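Local coordinates for NADH dehydrogenase (Methanothermobacter marburgensis, PDB 4R81), which binds flavin mononucleotide and probably transfers electrons from NADH or NADPH to quinones, as an NAD(P)H:quinone oxidoreductase of the flavodoxin-like fold, at residues Val6-Ala11 and Ala25-Leu30; Leu85-Pro90 and Ala130-Ser135; Gln62-Pro67 and Trp108-Ala113; Gly40-Met45 and Ala98-Trp103. One frame throughout, in Å; residues are numbered along the deposited sequence.

Interaction 1. Residues Val6-Ala11 and Ala25-Leu30; sequences VYILFA and AFTEGL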
loop_
_atom_site.group_PDB
_atom_site.type_symbol
_atom_site.label_atom_id
_atom_site.label_comp_id
_atom_site.label_asym_id
_atom_site.label_seq_id
_atom_site.Cartn_x
_atom_site.Cartn_y
_atom_site.Cartn_z
ATOM N N VAL A 6 18.722 4.728 15.260
ATOM C CA VAL A 6 17.501 4.574 14.479
ATOM C C VAL A 6 17.811 4.389 13.005
ATOM O O VAL A 6 18.573 5.170 12.437
ATOM C CB VAL A 6 16.611 5.818 14.597
ATOM C CG1 VAL A 6 15.227 5.530 14.030
ATOM C CG2 VAL A 6 16.508 6.244 16.047
ATOM N N TYR A 7 17.218 3.373 12.381
ATOM C CA TYR A 7 17.253 3.287 10.925
ATOM C C TYR A 7 15.942 3.868 10.408
ATOM O O TYR A 7 14.850 3.377 10.729
ATOM C CB TYR A 7 17.503 1.855 10.411
ATOM C CG TYR A 7 17.563 1.754 8.893
ATOM C CD1 TYR A 7 18.352 2.627 8.144
ATOM C CD2 TYR A 7 16.832 0.783 8.208
ATOM C CE1 TYR A 7 18.405 2.547 6.754
ATOM C CE2 TYR A 7 16.876 0.689 6.823
ATOM C CZ TYR A 7 17.666 1.575 6.099
ATOM O OH TYR A 7 17.728 1.507 4.721
ATOM N N ILE A 8 16.073 4.935 9.624
ATOM C CA ILE A 8 14.942 5.732 9.179
ATOM C C ILE A 8 14.680 5.495 7.704
ATOM O O ILE A 8 15.508 5.836 6.847
ATOM C CB ILE A 8 15.205 7.236 9.384
ATOM C CG1 ILE A 8 15.565 7.542 10.848
ATOM C CG2 ILE A 8 13.996 8.039 8.939
ATOM C CD1 ILE A 8 16.075 8.961 11.055
ATOM N N LEU A 9 13.530 4.898 7.409
ATOM C CA LEU A 9 13.108 4.701 6.026
ATOM C C LEU A 9 12.352 5.943 5.586
ATOM O O LEU A 9 11.346 6.320 6.187
ATOM C CB LEU A 9 12.202 3.470 5.894
ATOM C CG LEU A 9 12.836 2.077 6.000
ATOM C CD1 LEU A 9 14.022 1.969 5.047
ATOM C CD2 LEU A 9 13.253 1.731 7.445
ATOM N N PHE A 10 12.843 6.574 4.533
ATOM C CA PHE A 10 12.248 7.798 4.024
ATOM C C PHE A 10 11.777 7.559 2.597
ATOM O O PHE A 10 12.551 7.131 1.737
ATOM C CB PHE A 10 13.268 8.935 4.074
ATOM C CG PHE A 10 12.764 10.223 3.504
ATOM C CD1 PHE A 10 11.938 11.049 4.247
ATOM C CD2 PHE A 10 13.108 10.608 2.224
ATOM C CE1 PHE A 10 11.469 12.246 3.719
ATOM C CE2 PHE A 10 12.637 11.792 1.690
ATOM C CZ PHE A 10 11.822 12.613 2.436
ATOM N N ALA A 11 10.505 7.849 2.348
ATOM C CA ALA A 11 9.892 7.570 1.059
ATOM C C ALA A 11 9.227 8.795 0.436
ATOM O O ALA A 11 8.074 9.092 0.744
ATOM C CB ALA A 11 8.867 6.440 1.213
ATOM N N ALA A 25 13.217 17.584 11.020
ATOM C CA ALA A 25 12.744 17.879 12.375
ATOM C C ALA A 25 12.962 16.674 13.295
ATOM O O ALA A 25 13.451 16.809 14.419
ATOM C CB ALA A 25 11.280 18.301 12.357
ATOM N N PHE A 26 12.635 15.491 12.786
ATOM C CA PHE A 26 12.821 14.244 13.526
ATOM C C PHE A 26 14.293 14.014 13.875
ATOM O O PHE A 26 14.626 13.684 15.015
ATOM C CB PHE A 26 12.256 13.069 12.722
ATOM C CG PHE A 26 12.336 11.742 13.433
ATOM C CD1 PHE A 26 11.597 11.501 14.586
ATOM C CD2 PHE A 26 13.128 10.723 12.926
ATOM C CE1 PHE A 26 11.669 10.270 15.229
ATOM C CE2 PHE A 26 13.204 9.492 13.556
ATOM C CZ PHE A 26 12.470 9.264 14.709
ATOM N N THR A 27 15.182 14.191 12.904
ATOM C CA THR A 27 16.604 14.006 13.171
ATOM C C THR A 27 17.148 15.025 14.176
ATOM O O THR A 27 18.022 14.701 14.977
ATOM C CB THR A 27 17.449 14.001 11.882
ATOM O OG1 THR A 27 17.245 15.221 11.159
ATOM C CG2 THR A 27 17.069 12.814 10.997
ATOM N N GLU A 28 16.626 16.249 14.137
ATOM C CA GLU A 28 17.008 17.267 15.113
ATOM C C GLU A 28 16.661 16.812 16.527
ATOM O O GLU A 28 17.471 16.951 17.446
ATOM C CB GLU A 28 16.330 18.608 14.793
ATOM C CG GLU A 28 16.784 19.774 15.662
ATOM C CD GLU A 28 16.149 21.098 15.255
ATOM O OE1 GLU A 28 15.391 21.123 14.254
ATOM O OE2 GLU A 28 16.408 22.115 15.940
ATOM N N GLY A 29 15.457 16.271 16.699
ATOM C CA GLY A 29 15.055 15.731 17.987
ATOM C C GLY A 29 15.922 14.563 18.427
ATOM O O GLY A 29 16.320 14.489 19.592
ATOM N N LEU A 30 16.199 13.636 17.509
ATOM C CA LEU A 30 17.081 12.512 17.815
ATOM C C LEU A 30 18.437 13.007 18.318
ATOM O O LEU A 30 18.940 12.544 19.348
ATOM C CB LEU A 30 17.289 11.635 16.580
ATOM C CG LEU A 30 16.120 10.760 16.138
ATOM C CD1 LEU A 30 16.532 9.953 14.908
ATOM C CD2 LEU A 30 15.647 9.835 17.268
#
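Ile8 reaches from its strand into the side of helix 18-32, where Phe26, Thr27 and Leu30 receive it, and the contact is wholly apolar. From CB the longer branch leaves with CG1 anti to the carbonyl carbon (chi1 -55°) and runs on extended (chi2 170°), which carries its methyl the full distance to the helix. CG1 comes first to the rim of the Phe26 ring, 4.1 Å from CE2. The terminal CD1 goes further, lying in the ring plane at its edge, 3.8 Å from Phe26 CE2. The same methyl is 4.0 Å from Thr27 CG2 and equally near Leu30 CD1, so three helix residues share one methyl. Thr27 turns its hydroxyl from this apolar patch back to its own helix, where OG1 is hydrogen-bonded to Glu24 O. Two residues earlier on the same face of the strand, Val6 sets CG2 against the fork of Leu30, 3.9 Å from both CD1 and CD2. Leu30 also settles CG over one face of Phe26, near the rim, and so backs the ring that Ile8 meets edge-on. The strand and helix segments run antiparallel, at 175°, with their axes 11.7 Å apart at closest approach. This is the strand-on-helix packing at the start of the beta-alpha-beta crossover formed by strand 5-10, helix 18-32 and strand 36-41, the building unit of the flavodoxin-like fold.

Interaction 2. Residues Leu85-Pro90 and Ala130-Ser135; sequences LAFIYP and AVVLCS. With FMN (flavin mononucleotide), chain E.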
loop_
_atom_site.group_PDB
_atom_site.type_symbol
_atom_site.label_atom_id
_atom_site.label_comp_id
_atom_site.label_asym_id
_atom_site.label_seq_id
_atom_site.Cartn_x
_atom_site.Cartn_y
_atom_site.Cartn_z
ATOM N N LEU A 85 13.313 1.759 14.538
ATOM C CA LEU A 85 13.066 2.083 13.141
ATOM C C LEU A 85 12.158 3.296 13.082
ATOM O O LEU A 85 11.390 3.567 14.009
ATOM C CB LEU A 85 12.395 0.912 12.406
ATOM C CG LEU A 85 13.168 -0.405 12.288
ATOM C CD1 LEU A 85 12.310 -1.495 11.637
ATOM C CD2 LEU A 85 14.476 -0.220 11.520
ATOM N N ALA A 86 12.244 4.035 11.990
ATOM C CA ALA A 86 11.283 5.093 11.745
ATOM C C ALA A 86 10.868 5.053 10.288
ATOM O O ALA A 86 11.646 4.644 9.425
ATOM C CB ALA A 86 11.861 6.448 12.126
ATOM N N PHE A 87 9.628 5.449 10.029
ATOM C CA PHE A 87 9.081 5.467 8.681
ATOM C C PHE A 87 8.471 6.837 8.452
ATOM O O PHE A 87 7.571 7.256 9.183
ATOM C CB PHE A 87 8.037 4.358 8.510
ATOM C CG PHE A 87 8.603 2.981 8.685
ATOM C CD1 PHE A 87 8.758 2.433 9.956
ATOM C CD2 PHE A 87 9.021 2.244 7.583
ATOM C CE1 PHE A 87 9.302 1.156 10.124
ATOM C CE2 PHE A 87 9.564 0.968 7.741
ATOM C CZ PHE A 87 9.707 0.427 9.013
ATOM N N ILE A 88 8.983 7.539 7.449
ATOM C CA ILE A 88 8.567 8.903 7.165
ATOM C C ILE A 88 8.135 8.986 5.710
ATOM O O ILE A 88 8.922 8.720 4.799
ATOM C CB ILE A 88 9.712 9.903 7.445
ATOM C CG1 ILE A 88 10.101 9.836 8.931
ATOM C CG2 ILE A 88 9.299 11.328 7.035
ATOM C CD1 ILE A 88 11.260 10.746 9.311
ATOM N N TYR A 89 6.867 9.325 5.494
ATOM C CA TYR A 89 6.276 9.282 4.159
ATOM C C TYR A 89 4.986 10.090 4.111
ATOM O O TYR A 89 4.363 10.343 5.148
ATOM C CB TYR A 89 6.001 7.827 3.747
ATOM C CG TYR A 89 5.045 7.097 4.674
ATOM C CD1 TYR A 89 5.521 6.430 5.796
ATOM C CD2 TYR A 89 3.678 7.084 4.436
ATOM C CE1 TYR A 89 4.668 5.770 6.658
ATOM C CE2 TYR A 89 2.806 6.423 5.301
ATOM C CZ TYR A 89 3.314 5.764 6.411
ATOM O OH TYR A 89 2.471 5.106 7.279
ATOM N N PRO A 90 4.584 10.512 2.908
ATOM C CA PRO A 90 3.259 11.107 2.721
ATOM C C PRO A 90 2.178 10.045 2.530
ATOM O O PRO A 90 2.428 8.983 1.939
ATOM C CB PRO A 90 3.424 11.894 1.421
ATOM C CG PRO A 90 4.412 11.086 0.638
ATOM C CD PRO A 90 5.380 10.531 1.666
ATOM N N ALA A 130 9.324 1.394 16.912
ATOM C CA ALA A 130 9.177 1.970 15.588
ATOM C C ALA A 130 8.289 3.200 15.682
ATOM O O ALA A 130 7.256 3.181 16.361
ATOM C CB ALA A 130 8.584 0.963 14.623
ATOM N N VAL A 131 8.702 4.264 14.999
ATOM C CA VAL A 131 7.949 5.508 14.934
ATOM C C VAL A 131 7.509 5.765 13.491
ATOM O O VAL A 131 8.328 5.744 12.567
ATOM C CB VAL A 131 8.813 6.696 15.393
ATOM C CG1 VAL A 131 8.018 7.993 15.331
ATOM C CG2 VAL A 131 9.345 6.459 16.802
ATOM N N VAL A 132 6.218 6.005 13.287
ATOM C CA VAL A 132 5.714 6.329 11.959
ATOM C C VAL A 132 5.295 7.790 11.934
ATOM O O VAL A 132 4.472 8.220 12.740
ATOM C CB VAL A 132 4.502 5.448 11.583
ATOM C CG1 VAL A 132 3.934 5.863 10.222
ATOM C CG2 VAL A 132 4.906 3.988 11.568
ATOM N N LEU A 133 5.873 8.551 11.016
ATOM C CA LEU A 133 5.524 9.958 10.843
ATOM C C LEU A 133 4.915 10.104 9.456
ATOM O O LEU A 133 5.621 10.128 8.438
ATOM C CB LEU A 133 6.751 10.864 11.005
ATOM C CG LEU A 133 7.521 10.799 12.328
ATOM C CD1 LEU A 133 8.696 11.780 12.349
ATOM C CD2 LEU A 133 6.604 11.062 13.512
ATOM N N CYS A 134 3.588 10.166 9.423
ATOM C CA CYS A 134 2.849 10.161 8.172
ATOM C C CYS A 134 2.193 11.513 7.925
ATOM O O CYS A 134 1.334 11.958 8.693
ATOM C CB CYS A 134 1.786 9.062 8.226
ATOM S SG CYS A 134 0.692 9.016 6.821
ATOM N N SER A 135 2.601 12.179 6.855
ATOM C CA SER A 135 2.027 13.474 6.501
ATOM C C SER A 135 0.788 13.256 5.644
ATOM O O SER A 135 0.807 12.454 4.721
ATOM C CB SER A 135 3.052 14.317 5.742
ATOM O OG SER A 135 2.456 15.492 5.225
HETATM N N1 FMN E . -3.942 12.953 1.691
HETATM C C2 FMN E . -4.825 12.248 2.486
HETATM O O2 FMN E . -5.208 12.731 3.544
HETATM N N3 FMN E . -5.275 11.000 2.103
HETATM C C4 FMN E . -4.846 10.444 0.917
HETATM O O4 FMN E . -5.251 9.329 0.601
HETATM C C4A FMN E . -3.958 11.144 0.102
HETATM N N5 FMN E . -3.525 10.617 -1.098
HETATM C C5A FMN E . -2.631 11.318 -1.883
HETATM C C6 FMN E . -2.184 10.771 -3.085
HETATM C C7 FMN E . -1.291 11.472 -3.890
HETATM C C7M FMN E . -0.795 10.875 -5.174
HETATM C C8 FMN E . -0.838 12.730 -3.491
HETATM C C8M FMN E . 0.123 13.503 -4.353
HETATM C C9 FMN E . -1.297 13.275 -2.294
HETATM C C9A FMN E . -2.189 12.575 -1.483
HETATM N N10 FMN E . -2.642 13.111 -0.289
HETATM C C10 FMN E . -3.513 12.400 0.502
HETATM C "C1'" FMN E . -2.159 14.443 0.186
HETATM C "C2'" FMN E . -0.744 14.184 0.724
HETATM O "O2'" FMN E . -0.750 13.376 1.885
HETATM C "C3'" FMN E . 0.009 15.488 0.922
HETATM O "O3'" FMN E . 0.301 15.984 -0.374
HETATM C "C4'" FMN E . 1.308 15.258 1.686
HETATM O "O4'" FMN E . 1.067 14.881 3.025
HETATM C "C5'" FMN E . 2.190 16.496 1.681
HETATM O "O5'" FMN E . 3.456 16.084 2.140
HETATM P P FMN E . 4.691 16.116 1.116
HETATM O O1P FMN E . 4.959 17.570 0.774
HETATM O O2P FMN E . 5.907 15.510 1.771
HETATM O O3P FMN E . 4.298 15.371 -0.137
#
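Phe87 O receives the amide of Leu133 at 2.8 Å from N to O, the shortest of the five backbone bonds between residues 85-90 and 130-135, which run parallel. Phe87 N returns the link to Val131 O, and the alternation continues to the end of the pair, where Ser135 N is bonded to Tyr89 O. Side chains alternate between the two faces of the sheet. On the face that carries Ala86, the side chains of Ile88 and Leu133 lie side by side, pointing the same way, with Ile88 CG1 4.1 Å from Leu133 CB; helix 18-32 covers this face through Phe26. On the other, Tyr89 leans across to the neighbouring strand, its CG placed between backbone N and carbonyl carbon (chi1 60°). One side of its ring brings CE1 to 3.6 Å from Val132 CG1, while the other brings CE2 to 3.7 Å from Cys134 SG, an oblique sulfur-aromatic contact 45° off the ring normal. With an alanine here, Val132 and Cys134 would probably lose the ring that bridges them, leaving a gap beside Met156 of helix 148-162. Beyond the last rung, Ser135 OG, in the one conformer considered of two, makes a hydrogen bond to FMN O4' at 2.7 Å, which the other may not keep, and Pro90 CB comes within 3.9 Å of the phosphate oxygen O3P. Binding the ribityl phosphate at the carboxyl ends of adjacent parallel strands is the hallmark of a flavodoxin-like FMN site.

Interaction 3. Residues Gln62-Pro67 and Trp108-Ala113; sequences QEAGSP and WTYGYA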
loop_
_atom_site.group_PDB
_atom_site.type_symbol
_atom_site.label_atom_id
_atom_site.label_comp_id
_atom_site.label_asym_id
_atom_site.label_seq_id
_atom_site.Cartn_x
_atom_site.Cartn_y
_atom_site.Cartn_z
ATOM N N GLN A 62 9.058 -20.954 1.665
ATOM C CA GLN A 62 9.156 -20.916 3.123
ATOM C C GLN A 62 10.347 -21.723 3.624
ATOM O O GLN A 62 10.215 -22.619 4.463
ATOM C CB GLN A 62 7.838 -21.354 3.778
ATOM C CG GLN A 62 6.644 -20.543 3.282
ATOM C CD GLN A 62 5.492 -20.492 4.267
ATOM O OE1 GLN A 62 5.283 -21.420 5.048
ATOM N NE2 GLN A 62 4.733 -19.395 4.233
ATOM N N GLU A 63 11.513 -21.390 3.077
ATOM C CA GLU A 63 12.788 -21.928 3.526
ATOM C C GLU A 63 13.584 -20.773 4.111
ATOM O O GLU A 63 14.007 -19.880 3.382
ATOM C CB GLU A 63 13.557 -22.535 2.351
ATOM C CG GLU A 63 12.872 -23.718 1.687
ATOM C CD GLU A 63 12.755 -24.914 2.613
ATOM O OE1 GLU A 63 13.585 -25.023 3.543
ATOM O OE2 GLU A 63 11.833 -25.742 2.415
ATOM N N ALA A 64 13.780 -20.788 5.426
ATOM C CA ALA A 64 14.428 -19.675 6.121
ATOM C C ALA A 64 15.876 -19.442 5.681
ATOM O O ALA A 64 16.387 -18.320 5.756
ATOM C CB ALA A 64 14.353 -19.880 7.632
ATOM N N GLY A 65 16.531 -20.501 5.214
ATOM C CA GLY A 65 17.945 -20.432 4.886
ATOM C C GLY A 65 18.257 -20.143 3.429
ATOM O O GLY A 65 19.424 -20.087 3.043
ATOM N N SER A 66 17.219 -19.956 2.619
ATOM C CA SER A 66 17.392 -19.693 1.191
ATOM C C SER A 66 17.961 -18.295 0.923
ATOM O O SER A 66 17.765 -17.383 1.729
ATOM C CB SER A 66 16.065 -19.898 0.455
ATOM O OG SER A 66 15.815 -21.280 0.267
ATOM N N PRO A 67 18.672 -18.126 -0.211
ATOM C CA PRO A 67 19.362 -16.872 -0.553
ATOM C C PRO A 67 18.457 -15.644 -0.628
ATOM O O PRO A 67 17.285 -15.749 -0.993
ATOM C CB PRO A 67 19.932 -17.156 -1.946
ATOM C CG PRO A 67 20.082 -18.628 -1.999
ATOM C CD PRO A 67 18.935 -19.179 -1.209
ATOM N N TRP A 108 10.623 -7.718 4.286
ATOM C CA TRP A 108 10.048 -8.544 5.342
ATOM C C TRP A 108 9.974 -10.002 4.870
ATOM O O TRP A 108 8.898 -10.512 4.541
ATOM C CB TRP A 108 8.651 -8.043 5.718
ATOM C CG TRP A 108 8.521 -6.933 6.781
ATOM C CD1 TRP A 108 7.348 -6.474 7.294
ATOM C CD2 TRP A 108 9.567 -6.177 7.448
ATOM N NE1 TRP A 108 7.579 -5.488 8.222
ATOM C CE2 TRP A 108 8.927 -5.287 8.339
ATOM C CE3 TRP A 108 10.967 -6.161 7.378
ATOM C CZ2 TRP A 108 9.635 -4.399 9.159
ATOM C CZ3 TRP A 108 11.670 -5.274 8.193
ATOM C CH2 TRP A 108 11.001 -4.405 9.069
ATOM N N THR A 109 11.120 -10.675 4.847
ATOM C CA THR A 109 11.238 -11.991 4.211
ATOM C C THR A 109 10.984 -13.156 5.151
ATOM O O THR A 109 11.140 -13.038 6.367
ATOM C CB THR A 109 12.627 -12.163 3.559
ATOM O OG1 THR A 109 13.648 -11.891 4.526
ATOM C CG2 THR A 109 12.778 -11.197 2.419
ATOM N N TYR A 110 10.585 -14.290 4.578
ATOM C CA TYR A 110 10.373 -15.488 5.369
ATOM C C TYR A 110 11.696 -15.908 5.999
ATOM O O TYR A 110 12.736 -15.946 5.326
ATOM C CB TYR A 110 9.798 -16.628 4.526
ATOM C CG TYR A 110 9.469 -17.829 5.374
ATOM C CD1 TYR A 110 10.429 -18.793 5.644
ATOM C CD2 TYR A 110 8.211 -17.978 5.945
ATOM C CE1 TYR A 110 10.148 -19.872 6.443
ATOM C CE2 TYR A 110 7.918 -19.057 6.741
ATOM C CZ TYR A 110 8.891 -20.004 6.985
ATOM O OH TYR A 110 8.613 -21.086 7.781
ATOM N N GLY A 111 11.650 -16.220 7.293
ATOM C CA GLY A 111 12.842 -16.596 8.031
ATOM C C GLY A 111 13.468 -15.420 8.755
ATOM O O GLY A 111 14.336 -15.605 9.609
ATOM N N TYR A 112 13.022 -14.212 8.415
ATOM C CA TYR A 112 13.528 -12.990 9.030
ATOM C C TYR A 112 12.424 -12.241 9.777
ATOM O O TYR A 112 12.482 -12.090 11.003
ATOM C CB TYR A 112 14.138 -12.081 7.961
ATOM C CG TYR A 112 14.649 -10.756 8.490
ATOM C CD1 TYR A 112 15.769 -10.699 9.309
ATOM C CD2 TYR A 112 14.016 -9.562 8.163
ATOM C CE1 TYR A 112 16.245 -9.487 9.786
ATOM C CE2 TYR A 112 14.479 -8.352 8.634
ATOM C CZ TYR A 112 15.594 -8.319 9.447
ATOM O OH TYR A 112 16.062 -7.115 9.923
ATOM N N ALA A 113 11.423 -11.770 9.035
ATOM C CA ALA A 113 10.320 -11.002 9.618
ATOM C C ALA A 113 9.222 -11.892 10.193
ATOM O O ALA A 113 8.465 -11.473 11.069
ATOM C CB ALA A 113 9.731 -10.040 8.590
#
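Tyr110 is where residues 108-113, leaving helix 98-107, first meet residues 62-67, and its ring lies flat against Gln62. The ring is brought there with CG anti to the backbone N (chi1 -175°). Gln62 CB sits over the ring face, 3.7 Å from the centroid and 13° off the normal, a CH-pi contact. Beyond CB the glutamine side chain stays extended past the CE2 rim, and its amide plane is tilted 19° from the ring. At the opposite rim the main chain takes over, with Tyr110 CE1 3.4 Å from Gln62 C, while Ala64 N approaches the ring edge near its plane. Next in sequence, Gly111 lies against Ala64, their CA atoms 4.0 Å apart and Ala64 CB 3.6 Å from Gly111 CA. A side chain on Gly111 would run into Ala64 CA as well as the preceding carbonyl, which explains so close a passage. Tyr112 N and Ala113 N then both bond to Thr109 O and close the bend around the glycine. Opposite it, Glu63 to Ser66 make a type I beta turn. Helix 53-61 also holds the bend: Glu59 accepts from Tyr110 N, and Arg58 donates to Tyr110 O. Tyr112 stacks on His76 of helix 70-80, so this surface contact joins the loop after helix 98-107 to the connection between helices 53-61 and 70-80, where Gln62 also packs on Pro179 of the second subunit.

Interaction 4. Residues Gly40-Met45 and Ala98-Trp103; sequences GDLYRM and AKLKGW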
loop_
_atom_site.group_PDB
_atom_site.type_symbol
_atom_site.label_atom_id
_atom_site.label_comp_id
_atom_site.label_asym_id
_atom_site.label_seq_id
_atom_site.Cartn_x
_atom_site.Cartn_y
_atom_site.Cartn_z
ATOM N N GLY A 40 17.644 5.750 5.158
ATOM C CA GLY A 40 17.472 5.041 3.907
ATOM C C GLY A 40 16.478 5.801 3.049
ATOM O O GLY A 40 15.267 5.664 3.219
ATOM N N ASP A 41 16.999 6.638 2.158
ATOM C CA ASP A 41 16.184 7.453 1.253
ATOM C C ASP A 41 15.909 6.572 0.041
ATOM O O ASP A 41 16.720 6.499 -0.891
ATOM C CB ASP A 41 16.958 8.726 0.863
ATOM C CG ASP A 41 16.131 9.713 0.033
ATOM O OD1 ASP A 41 15.258 9.284 -0.744
ATOM O OD2 ASP A 41 16.378 10.938 0.143
ATOM N N LEU A 42 14.772 5.881 0.072
ATOM C CA LEU A 42 14.501 4.820 -0.887
ATOM C C LEU A 42 14.524 5.283 -2.339
ATOM O O LEU A 42 14.981 4.550 -3.210
ATOM C CB LEU A 42 13.167 4.131 -0.569
ATOM C CG LEU A 42 13.093 3.411 0.783
ATOM C CD1 LEU A 42 11.734 2.761 0.972
ATOM C CD2 LEU A 42 14.199 2.364 0.899
ATOM N N TYR A 43 14.043 6.495 -2.604
ATOM C CA TYR A 43 14.088 7.025 -3.967
ATOM C C TYR A 43 15.519 7.313 -4.412
ATOM O O TYR A 43 15.907 6.956 -5.530
ATOM C CB TYR A 43 13.227 8.280 -4.105
ATOM C CG TYR A 43 11.792 8.027 -4.517
ATOM C CD1 TYR A 43 11.415 8.057 -5.860
ATOM C CD2 TYR A 43 10.811 7.780 -3.567
ATOM C CE1 TYR A 43 10.103 7.838 -6.241
ATOM C CE2 TYR A 43 9.494 7.560 -3.938
ATOM C CZ TYR A 43 9.147 7.604 -5.278
ATOM O OH TYR A 43 7.845 7.397 -5.660
ATOM N N ARG A 44 16.304 7.939 -3.535
ATOM C CA ARG A 44 17.717 8.212 -3.812
ATOM C C ARG A 44 18.493 6.933 -4.051
ATOM O O ARG A 44 19.430 6.902 -4.835
ATOM C CB ARG A 44 18.384 8.946 -2.646
ATOM C CG ARG A 44 18.223 10.445 -2.659
ATOM C CD ARG A 44 19.399 11.120 -1.961
ATOM N NE ARG A 44 20.444 11.501 -2.910
ATOM C CZ ARG A 44 21.649 10.942 -2.990
ATOM N NH1 ARG A 44 22.005 9.964 -2.161
ATOM N NH2 ARG A 44 22.506 11.373 -3.905
ATOM N N MET A 45 18.105 5.885 -3.342
ATOM C CA MET A 45 18.783 4.599 -3.421
ATOM C C MET A 45 18.450 3.836 -4.689
ATOM O O MET A 45 19.042 2.789 -4.943
ATOM C CB MET A 45 18.391 3.729 -2.225
ATOM C CG MET A 45 18.912 4.246 -0.890
ATOM S SD MET A 45 18.120 3.442 0.519
ATOM C CE MET A 45 18.329 1.724 0.069
ATOM N N ALA A 98 4.008 3.554 -3.008
ATOM C CA ALA A 98 4.368 2.248 -3.543
ATOM C C ALA A 98 5.813 1.878 -3.242
ATOM O O ALA A 98 6.110 0.704 -2.992
ATOM C CB ALA A 98 4.118 2.206 -5.040
ATOM N N LYS A 99 6.707 2.872 -3.274
ATOM C CA LYS A 99 8.126 2.637 -3.002
ATOM C C LYS A 99 8.342 2.015 -1.619
ATOM O O LYS A 99 9.131 1.077 -1.470
ATOM C CB LYS A 99 8.938 3.930 -3.127
ATOM C CG LYS A 99 10.389 3.771 -2.713
ATOM C CD LYS A 99 11.213 3.066 -3.784
ATOM C CE LYS A 99 11.663 4.039 -4.873
ATOM N NZ LYS A 99 12.220 3.339 -6.072
ATOM N N LEU A 100 7.623 2.516 -0.612
ATOM C CA LEU A 100 7.757 1.977 0.734
ATOM C C LEU A 100 6.997 0.663 0.878
ATOM O O LEU A 100 7.448 -0.241 1.586
ATOM C CB LEU A 100 7.290 2.995 1.787
ATOM C CG LEU A 100 7.381 2.586 3.259
ATOM C CD1 LEU A 100 8.807 2.179 3.623
ATOM C CD2 LEU A 100 6.888 3.726 4.138
ATOM N N LYS A 101 5.842 0.555 0.221
ATOM C CA LYS A 101 5.083 -0.694 0.257
ATOM C C LYS A 101 5.959 -1.821 -0.262
ATOM O O LYS A 101 5.966 -2.921 0.299
ATOM C CB LYS A 101 3.803 -0.604 -0.582
ATOM C CG LYS A 101 2.991 -1.905 -0.653
ATOM C CD LYS A 101 2.724 -2.480 0.744
ATOM C CE LYS A 101 1.627 -3.523 0.752
ATOM N NZ LYS A 101 1.949 -4.685 -0.120
ATOM N N GLY A 102 6.720 -1.529 -1.316
ATOM C CA GLY A 102 7.577 -2.527 -1.925
ATOM C C GLY A 102 8.737 -2.900 -1.030
ATOM O O GLY A 102 9.228 -4.028 -1.089
ATOM N N TRP A 103 9.162 -1.957 -0.189
ATOM C CA TRP A 103 10.177 -2.244 0.808
ATOM C C TRP A 103 9.659 -3.322 1.765
ATOM O O TRP A 103 10.362 -4.290 2.040
ATOM C CB TRP A 103 10.551 -0.969 1.564
ATOM C CG TRP A 103 11.714 -1.101 2.500
ATOM C CD1 TRP A 103 13.026 -0.870 2.207
ATOM C CD2 TRP A 103 11.671 -1.460 3.895
ATOM N NE1 TRP A 103 13.806 -1.068 3.324
ATOM C CE2 TRP A 103 13.000 -1.428 4.374
ATOM C CE3 TRP A 103 10.637 -1.796 4.784
ATOM C CZ2 TRP A 103 13.326 -1.731 5.700
ATOM C CZ3 TRP A 103 10.962 -2.099 6.102
ATOM C CH2 TRP A 103 12.296 -2.065 6.543
HETATM O O HOH W 1 6.324 5.385 -4.748
HETATM O O HOH W 2 14.335 5.417 -7.111
#
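Leu42 and Lys99 mark the closest backbone approach, CA to CA 7.1 Å, where the chain leaves strand 36-41 in a helical bend and passes the first turn of helix 98-107. Leu42 packs on the start of the helix, its CB 3.5 Å from Lys99 CG and its CD1 against Leu100 CD1. Its other methyl, CD2, is 3.7 Å from Trp103 CD1, the leucine and indole crossing at about a right angle. Trp103 is held in place by NE1, bonded to Glu75. The bend opens with an Asx motif, in which Asp41 OD1 accepts from Arg44 N, and it lies at the carboxyl end of an outer strand, beside the FMN side of the flavodoxin-like sheet. Lys99 folds back at chi2 (77°) and chi3 (82°), which lays CE over the centre of the Tyr43 ring, 4.0 Å from the centroid. NZ follows over the same face at 5.0 Å from the centroid, a cation-pi contact. The ammonium also donates to Phe47 O and to a water that bonds in turn to Tyr43 O, and it forms a salt bridge to Glu50 of the second subunit. A methionine in its place would probably leave that glutamate without its mate and Phe47 O without its donor. At the far end of the ring a second water joins Tyr43 OH to Lys99 N, 2.7 Å from the hydroxyl and 2.9 Å from the amide.

Overall arrangement
Interactions 1, 2 and 4 all reach one parallel sheet. Strand 5-10 lies between strands 36-41 and 84-90, so interaction 1 is bonded on one side to interaction 4 and on the other to interaction 2, whose centre is about 8 Å away. Helix 98-107, in interaction 4, lies in the chain between the two strands of interaction 2 and packs on Phe87 and Tyr89. Interaction 3 stands apart, its centre about 28 Å from that of interaction 1, yet Trp108 ties it to Trp103 and Leu85. Along the chain interaction 1 closes first, while the segments of the other three alternate. A local crossover is thus followed by interleaved long-range contacts, which link the flavin-binding core to the subunit interface.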